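Local atomic coordinates of alkaline phosphatase (Thermus thermophilus, PDB entry 7KWD), a protein that probably hydrolyses phosphate monoesters as a homodimeric metalloenzyme of the alkaline phosphatase family, holding zinc and magnesium ions. Residues N40-V45 against P308-I313; L69-L74 against M439-G444; S246-V251 against A293-E298. All coordinates share one frame; numbering follows the deposited sequence.

How the contacts relate
The three contacts tie together one alkaline phosphatase core. Along the chain the order is 40-45, 69-74, 246-251, 293-298, 308-313, 439-444, so contact 3 is nested inside the loops closed by contacts 1 and 2, while the segments of those two alternate. Centres lie about 12 Å (1 and 2), 15 Å (1 and 3) and 14 Å (2 and 3) apart. Contacts 1 and 2 share neighbouring antiparallel strands, 310-325 and 438-443. Helix 283-306, which leads directly into strand 310-325, joins the set: its A293, V296 and L297 pack on F44 of contact 1, and L297 also touches L71 of contact 2. Distant residues thus build one largely buried core, some side chains about 11 Å from bound magnesium.

Contact 1 (N40-V45 against P308-I313); sequences NLIVFV and PDTLLI
L41 and L311 both swing CG anti to the backbone N (chi1 175° and 172°), which lays their side chains alongside each other, pointing the same way, with L41 CD1 4.0 Å from L311 CD2. The same L41 methyl also meets I313 CD1. On the reverse face T310 turns its hydroxyl beside its own backbone N, putting CG2 near I42 CD1 at 3.9 Å, while L312 CD1 packs against I42 CG2 and the CB of F44. Beta-branched residues and leucines suit these places because both faces are covered: helix 459-468 lies over L41, V43 and L311, and helix 283-306 over F44.

Beneath the side chains, five backbone hydrogen bonds form a regular parallel ladder. I42 N reaches L311 O at 2.9 Å, and F44 N closes on I313 O at 2.8 Å, both nearly straight. Towards the start of the strands, N40 N gives a longer bond to D309 O, 3.1 Å.

The polar residues gather at this end. T310 OG1 donates to D309 OD1 from above the carboxylate plane, and D309 OD2 is held by a salt bridge to R39, so the carboxylate is gripped at both oxygens. N40 OD1 accepts from F265 N, tying the start of strand 40-46 to strand 265-271. Strand 40-46 runs straight into the metal ligand D47, and strand 310-325 carries D317 and H318: neighbouring parallel strands that deliver metal ligands, as in the alkaline phosphatase fold.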
# COMPACT_ATOMS: atom_id res chain seq x y z
N ASN A 40 -19.74 9.50 -23.06
CA ASN A 40 -18.45 8.90 -23.34
C ASN A 40 -17.80 8.46 -22.04
O ASN A 40 -18.00 9.06 -20.99
CB ASN A 40 -17.52 9.87 -24.07
CG ASN A 40 -18.14 10.46 -25.32
OD1 ASN A 40 -18.70 9.74 -26.15
ND2 ASN A 40 -18.04 11.76 -25.45
N LEU A 41 -16.98 7.41 -22.13
CA LEU A 41 -16.34 6.80 -20.97
C LEU A 41 -14.91 6.49 -21.36
O LEU A 41 -14.68 5.80 -22.36
CB LEU A 41 -17.06 5.51 -20.57
CG LEU A 41 -16.43 4.70 -19.44
CD1 LEU A 41 -16.53 5.46 -18.13
CD2 LEU A 41 -17.13 3.36 -19.35
N ILE A 42 -13.97 6.97 -20.57
CA ILE A 42 -12.56 6.61 -20.69
C ILE A 42 -12.19 5.88 -19.42
O ILE A 42 -12.47 6.38 -18.32
CB ILE A 42 -11.66 7.84 -20.90
CG1 ILE A 42 -12.17 8.66 -22.08
CG2 ILE A 42 -10.24 7.39 -21.13
CD1 ILE A 42 -11.49 9.99 -22.28
N VAL A 43 -11.58 4.70 -19.56
CA VAL A 43 -11.10 3.93 -18.42
C VAL A 43 -9.58 3.81 -18.54
O VAL A 43 -9.08 3.20 -19.49
CB VAL A 43 -11.75 2.54 -18.34
CG1 VAL A 43 -11.30 1.81 -17.07
CG2 VAL A 43 -13.30 2.61 -18.41
N PHE A 44 -8.86 4.36 -17.57
CA PHE A 44 -7.39 4.41 -17.58
C PHE A 44 -6.95 3.44 -16.48
O PHE A 44 -7.08 3.74 -15.28
CB PHE A 44 -6.90 5.84 -17.35
CG PHE A 44 -5.43 6.02 -17.57
CD1 PHE A 44 -4.60 5.01 -17.96
CD2 PHE A 44 -4.85 7.28 -17.30
CE1 PHE A 44 -3.24 5.17 -18.10
CE2 PHE A 44 -3.47 7.47 -17.48
CZ PHE A 44 -2.67 6.41 -17.88
N VAL A 45 -6.46 2.27 -16.89
CA VAL A 45 -6.00 1.26 -15.94
C VAL A 45 -4.49 1.42 -15.74
O VAL A 45 -3.73 1.39 -16.70
CB VAL A 45 -6.31 -0.16 -16.44
CG1 VAL A 45 -5.77 -1.19 -15.43
CG2 VAL A 45 -7.79 -0.31 -16.68
N PRO A 308 -17.56 17.74 -21.25
CA PRO A 308 -18.24 17.34 -20.01
C PRO A 308 -19.20 16.18 -20.16
O PRO A 308 -19.63 15.64 -19.13
CB PRO A 308 -18.98 18.61 -19.59
CG PRO A 308 -18.92 19.53 -20.77
CD PRO A 308 -17.73 19.18 -21.54
N ASP A 309 -19.54 15.75 -21.38
CA ASP A 309 -20.32 14.52 -21.51
C ASP A 309 -19.47 13.25 -21.31
O ASP A 309 -19.98 12.14 -21.52
CB ASP A 309 -21.03 14.49 -22.88
CG ASP A 309 -20.05 14.45 -24.05
OD1 ASP A 309 -18.81 14.51 -23.83
OD2 ASP A 309 -20.53 14.35 -25.19
N THR A 310 -18.24 13.39 -20.83
CA THR A 310 -17.27 12.29 -20.78
C THR A 310 -16.82 12.05 -19.35
O THR A 310 -16.40 12.99 -18.66
CB THR A 310 -16.03 12.61 -21.62
OG1 THR A 310 -16.43 12.88 -22.97
CG2 THR A 310 -15.03 11.45 -21.56
N LEU A 311 -16.88 10.79 -18.92
CA LEU A 311 -16.39 10.39 -17.61
C LEU A 311 -15.03 9.71 -17.75
O LEU A 311 -14.85 8.83 -18.59
CB LEU A 311 -17.37 9.45 -16.92
CG LEU A 311 -16.80 8.84 -15.63
CD1 LEU A 311 -16.64 9.93 -14.58
CD2 LEU A 311 -17.70 7.75 -15.10
N LEU A 312 -14.08 10.09 -16.89
CA LEU A 312 -12.79 9.45 -16.83
C LEU A 312 -12.68 8.68 -15.52
O LEU A 312 -12.81 9.26 -14.44
CB LEU A 312 -11.64 10.46 -16.96
CG LEU A 312 -10.28 9.91 -16.57
CD1 LEU A 312 -9.87 8.76 -17.50
CD2 LEU A 312 -9.28 11.02 -16.55
N ILE A 313 -12.47 7.37 -15.63
CA ILE A 313 -12.18 6.51 -14.49
C ILE A 313 -10.71 6.15 -14.54
O ILE A 313 -10.25 5.61 -15.55
CB ILE A 313 -13.05 5.23 -14.51
CG1 ILE A 313 -14.53 5.58 -14.44
CG2 ILE A 313 -12.61 4.29 -13.36
CD1 ILE A 313 -15.45 4.35 -14.35

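Contact 2 (L69-L74 against M439-G444); sequences LALERL and MLLLYG
L71 and L74, one turn apart on helix 70-75, meet every second residue of strand 438-443: M439, L441 and Y443. L71 and M439 reach toward each other tip to tip, and the M439 SD is 4.0 Å from L71 CD1 and equally far from L71 CD2. A bend at the last torsion of M439 (chi3 77°) leaves the sulfur as the nearest atom and its methyl a little farther from L71 CD2. L441 slides past L71 in the opposite direction, placing CD2 3.9 Å from L71 CD1 and 3.7 Å from L74 CB, so that this one methyl touches both helix leucines. L74 keeps CG anti to its carbonyl carbon (chi1 -59°), and its CD2 comes 3.7 Å from Y443 CE2, approaching the ring obliquely. The leucines and the methionine offer pliable apolar surface, and Y443 presents ring carbons; all five residues are buried and no hydrogen bond crosses.

In place of L71, an alanine here would probably leave M439 SD without its leucine neighbour and L441 CD2 held on the helix by L74 alone, opening a gap between helix and strand.

Around this layer, F49 packs on both L71 and M439, while V314 of the adjoining strand supports M439 and L441. The Y443 hydroxyl is fixed by a hydrogen bond to D305, and its ring meets that of Y78. The start of the helix is anchored by D294, whose two carboxylate oxygens accept from A70 N and L71 N. Farther out, E72 receives a bond from A27 N of the second subunit. The short axes cross at 78°, 10.6 Å apart, a helix laid across a buried strand, as alpha/beta layers pack in this family.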
# COMPACT_ATOMS: atom_id res chain seq x y z
N LEU A 69 3.19 15.87 -9.58
CA LEU A 69 2.60 14.83 -10.40
C LEU A 69 1.12 15.09 -10.66
O LEU A 69 0.37 15.41 -9.74
CB LEU A 69 2.81 13.51 -9.65
CG LEU A 69 2.72 12.18 -10.35
CD1 LEU A 69 3.90 11.97 -11.24
CD2 LEU A 69 2.65 11.10 -9.29
N ALA A 70 0.70 14.94 -11.91
CA ALA A 70 -0.71 15.15 -12.21
C ALA A 70 -1.59 14.23 -11.38
O ALA A 70 -2.66 14.64 -10.91
CB ALA A 70 -0.99 14.97 -13.70
N LEU A 71 -1.17 12.99 -11.17
CA LEU A 71 -1.97 12.08 -10.37
C LEU A 71 -2.13 12.60 -8.94
O LEU A 71 -3.21 12.49 -8.35
CB LEU A 71 -1.34 10.68 -10.38
CG LEU A 71 -2.19 9.61 -9.71
CD1 LEU A 71 -3.62 9.59 -10.24
CD2 LEU A 71 -1.53 8.22 -9.80
N GLU A 72 -1.08 13.21 -8.37
CA GLU A 72 -1.25 13.80 -7.04
C GLU A 72 -2.35 14.87 -7.07
O GLU A 72 -3.22 14.93 -6.19
CB GLU A 72 0.05 14.41 -6.51
CG GLU A 72 -0.14 15.11 -5.16
CD GLU A 72 1.10 15.84 -4.62
OE1 GLU A 72 2.22 15.56 -5.09
OE2 GLU A 72 0.95 16.72 -3.75
N ARG A 73 -2.31 15.76 -8.07
CA ARG A 73 -3.32 16.82 -8.15
C ARG A 73 -4.73 16.23 -8.21
O ARG A 73 -5.65 16.78 -7.60
CB ARG A 73 -3.07 17.70 -9.37
CG ARG A 73 -1.65 18.25 -9.42
CD ARG A 73 -1.39 19.15 -10.68
NE ARG A 73 0.03 19.24 -11.06
CZ ARG A 73 0.54 20.24 -11.78
NH1 ARG A 73 -0.24 21.23 -12.21
NH2 ARG A 73 1.84 20.28 -12.06
N LEU A 74 -4.91 15.13 -8.96
CA LEU A 74 -6.23 14.52 -9.05
C LEU A 74 -6.63 13.90 -7.71
O LEU A 74 -7.75 14.09 -7.22
CB LEU A 74 -6.30 13.47 -10.16
CG LEU A 74 -6.00 13.92 -11.58
CD1 LEU A 74 -6.33 12.90 -12.63
CD2 LEU A 74 -6.70 15.21 -11.87
N MET A 439 -6.01 1.99 -5.88
CA MET A 439 -6.63 3.26 -6.25
C MET A 439 -7.83 3.11 -7.17
O MET A 439 -7.80 2.38 -8.16
CB MET A 439 -5.58 4.11 -6.95
CG MET A 439 -6.09 5.38 -7.58
SD MET A 439 -4.75 6.25 -8.42
CE MET A 439 -4.57 5.35 -9.89
N LEU A 440 -8.88 3.89 -6.87
CA LEU A 440 -9.99 4.14 -7.79
C LEU A 440 -10.31 5.63 -7.75
O LEU A 440 -10.56 6.17 -6.67
CB LEU A 440 -11.23 3.35 -7.41
CG LEU A 440 -12.57 3.71 -8.05
CD1 LEU A 440 -12.62 3.50 -9.58
CD2 LEU A 440 -13.62 2.86 -7.41
N LEU A 441 -10.34 6.26 -8.92
CA LEU A 441 -10.46 7.71 -9.01
C LEU A 441 -11.40 8.09 -10.14
O LEU A 441 -11.31 7.54 -11.24
CB LEU A 441 -9.09 8.36 -9.25
CG LEU A 441 -8.95 9.77 -9.81
CD1 LEU A 441 -9.28 10.78 -8.75
CD2 LEU A 441 -7.51 9.97 -10.26
N LEU A 442 -12.26 9.08 -9.89
CA LEU A 442 -13.25 9.55 -10.85
C LEU A 442 -12.97 10.99 -11.23
O LEU A 442 -12.81 11.87 -10.37
CB LEU A 442 -14.66 9.47 -10.28
CG LEU A 442 -15.08 8.09 -9.78
CD1 LEU A 442 -16.48 8.17 -9.14
CD2 LEU A 442 -15.08 7.13 -10.91
N TYR A 443 -12.92 11.26 -12.53
CA TYR A 443 -12.61 12.60 -13.01
C TYR A 443 -13.73 12.98 -13.97
O TYR A 443 -13.80 12.48 -15.10
CB TYR A 443 -11.24 12.67 -13.68
CG TYR A 443 -10.87 14.08 -14.07
CD1 TYR A 443 -11.27 14.63 -15.28
CD2 TYR A 443 -10.15 14.89 -13.21
CE1 TYR A 443 -10.96 15.94 -15.62
CE2 TYR A 443 -9.82 16.18 -13.56
CZ TYR A 443 -10.22 16.70 -14.77
OH TYR A 443 -9.88 18.00 -15.09
N GLY A 444 -14.59 13.85 -13.52
CA GLY A 444 -15.74 14.22 -14.31
C GLY A 444 -16.47 15.39 -13.68
O GLY A 444 -16.16 15.82 -12.56

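Contact 3 (S246-V251 against A293-E298); sequences SLKEMV and ADEVLE
V296 packs tightly against L247, V251 and the backbone of K248. Its CG2 sits 3.5 Å from the backbone N of K248 and 3.7 Å from L247 CG, and the L247 side chain crosses it at about a right angle. The other branch, CG1, lies anti to the backbone N (chi1 171°) and meets V251 CG2 at 3.9 Å, one helical turn farther along. A compact beta-branched residue fits here because the backbones come close: the CA atoms of K248 and V296 are 5.1 Å apart, leaving little room for a longer chain. Toward the sheet, L247, V251 and V296 all touch V269 of strand 265-271, while L247 and V251 also touch V139 of strand 135-140.

This is a pair of helices, their directions 30° apart, packed side by side on one face of the parallel strands of the alkaline phosphatase core. Helix 247-259 begins at the contact with a capping box: S246 OG accepts from E249 N, and E249 OE1 in return takes the S246 N-H on the anti side of its carboxylate, 20° out of plane. Serine and glutamate are well suited to these reciprocal roles, satisfying amides that the first turn leaves without helical acceptors.

Away from the valine the interface loosens and turns polar. K248 stretches out fully extended and crosses E295 at about a right angle, with its CD 3.7 Å from E295 OE2; its NZ stays 4.1 Å from that oxygen, too far for a salt bridge, although the opposite charges probably still attract. A water bridges the helices instead, donating to E295 O at 2.8 Å and accepting only a weak bond from K248 NZ. The other carboxylate oxygen of E295 has a long, weak ion pair with R238.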
# COMPACT_ATOMS: atom_id res chain seq x y z
N SER A 246 5.36 6.27 -27.36
CA SER A 246 4.98 6.41 -25.96
C SER A 246 3.49 6.12 -25.81
O SER A 246 2.71 6.21 -26.76
CB SER A 246 5.28 7.82 -25.45
OG SER A 246 4.51 8.77 -26.18
N LEU A 247 3.07 5.82 -24.59
CA LEU A 247 1.62 5.68 -24.37
C LEU A 247 0.90 6.95 -24.83
O LEU A 247 -0.15 6.88 -25.50
CB LEU A 247 1.35 5.34 -22.92
CG LEU A 247 -0.12 4.97 -22.62
CD1 LEU A 247 -0.59 3.82 -23.48
CD2 LEU A 247 -0.23 4.61 -21.13
N LYS A 248 1.46 8.12 -24.51
CA LYS A 248 0.83 9.38 -24.92
C LYS A 248 0.63 9.43 -26.42
O LYS A 248 -0.46 9.82 -26.90
CB LYS A 248 1.70 10.57 -24.47
CG LYS A 248 1.13 11.94 -24.89
CD LYS A 248 2.10 13.05 -24.44
CE LYS A 248 1.53 14.46 -24.62
NZ LYS A 248 2.57 15.47 -24.26
N GLU A 249 1.66 9.09 -27.20
CA GLU A 249 1.55 9.15 -28.65
C GLU A 249 0.42 8.27 -29.16
O GLU A 249 -0.26 8.60 -30.13
CB GLU A 249 2.87 8.74 -29.32
CG GLU A 249 3.93 9.86 -29.32
CD GLU A 249 5.34 9.43 -29.72
OE1 GLU A 249 5.77 8.28 -29.45
OE2 GLU A 249 6.03 10.27 -30.31
N MET A 250 0.23 7.11 -28.53
CA MET A 250 -0.85 6.22 -28.94
C MET A 250 -2.21 6.82 -28.58
O MET A 250 -3.12 6.83 -29.41
CB MET A 250 -0.65 4.85 -28.29
CG MET A 250 0.48 4.04 -28.94
SD MET A 250 0.60 2.33 -28.43
CE MET A 250 1.43 2.31 -26.98
N VAL A 251 -2.35 7.37 -27.37
CA VAL A 251 -3.62 8.03 -27.03
C VAL A 251 -3.90 9.22 -27.96
O VAL A 251 -5.04 9.42 -28.39
CB VAL A 251 -3.61 8.46 -25.55
CG1 VAL A 251 -4.84 9.26 -25.24
CG2 VAL A 251 -3.55 7.22 -24.62
N ALA A 293 2.46 7.36 -17.78
CA ALA A 293 1.03 7.43 -17.51
C ALA A 293 0.61 8.84 -17.11
O ALA A 293 -0.47 9.31 -17.50
CB ALA A 293 0.66 6.45 -16.39
N ASP A 294 1.47 9.54 -16.35
CA ASP A 294 1.10 10.87 -15.89
C ASP A 294 0.94 11.82 -17.06
O ASP A 294 0.03 12.66 -17.08
CB ASP A 294 2.15 11.38 -14.89
CG ASP A 294 1.55 12.29 -13.83
OD1 ASP A 294 0.73 11.81 -13.02
OD2 ASP A 294 1.91 13.48 -13.82
N GLU A 295 1.79 11.69 -18.07
CA GLU A 295 1.62 12.53 -19.25
C GLU A 295 0.29 12.24 -19.92
O GLU A 295 -0.36 13.14 -20.48
CB GLU A 295 2.75 12.30 -20.26
CG GLU A 295 4.08 12.86 -19.81
CD GLU A 295 5.19 12.62 -20.85
OE1 GLU A 295 6.26 12.09 -20.47
OE2 GLU A 295 4.98 12.96 -22.05
N VAL A 296 -0.12 10.97 -19.91
CA VAL A 296 -1.40 10.59 -20.51
C VAL A 296 -2.55 11.20 -19.72
O VAL A 296 -3.52 11.70 -20.30
CB VAL A 296 -1.53 9.06 -20.60
CG1 VAL A 296 -2.95 8.65 -21.03
CG2 VAL A 296 -0.48 8.49 -21.58
N LEU A 297 -2.45 11.15 -18.39
CA LEU A 297 -3.46 11.73 -17.52
C LEU A 297 -3.75 13.17 -17.89
O LEU A 297 -4.91 13.59 -17.93
CB LEU A 297 -2.96 11.66 -16.10
CG LEU A 297 -3.89 11.47 -14.92
CD1 LEU A 297 -4.93 10.42 -15.15
CD2 LEU A 297 -2.96 11.13 -13.73
N GLU A 298 -2.70 13.93 -18.16
CA GLU A 298 -2.85 15.33 -18.50
C GLU A 298 -3.62 15.46 -19.78
O GLU A 298 -4.52 16.29 -19.87
CB GLU A 298 -1.47 15.96 -18.61
CG GLU A 298 -0.87 16.14 -17.22
CD GLU A 298 0.45 16.89 -17.20
OE1 GLU A 298 1.22 16.74 -18.18
OE2 GLU A 298 0.72 17.58 -16.19
O HOH W 1 0.70 15.37 -21.83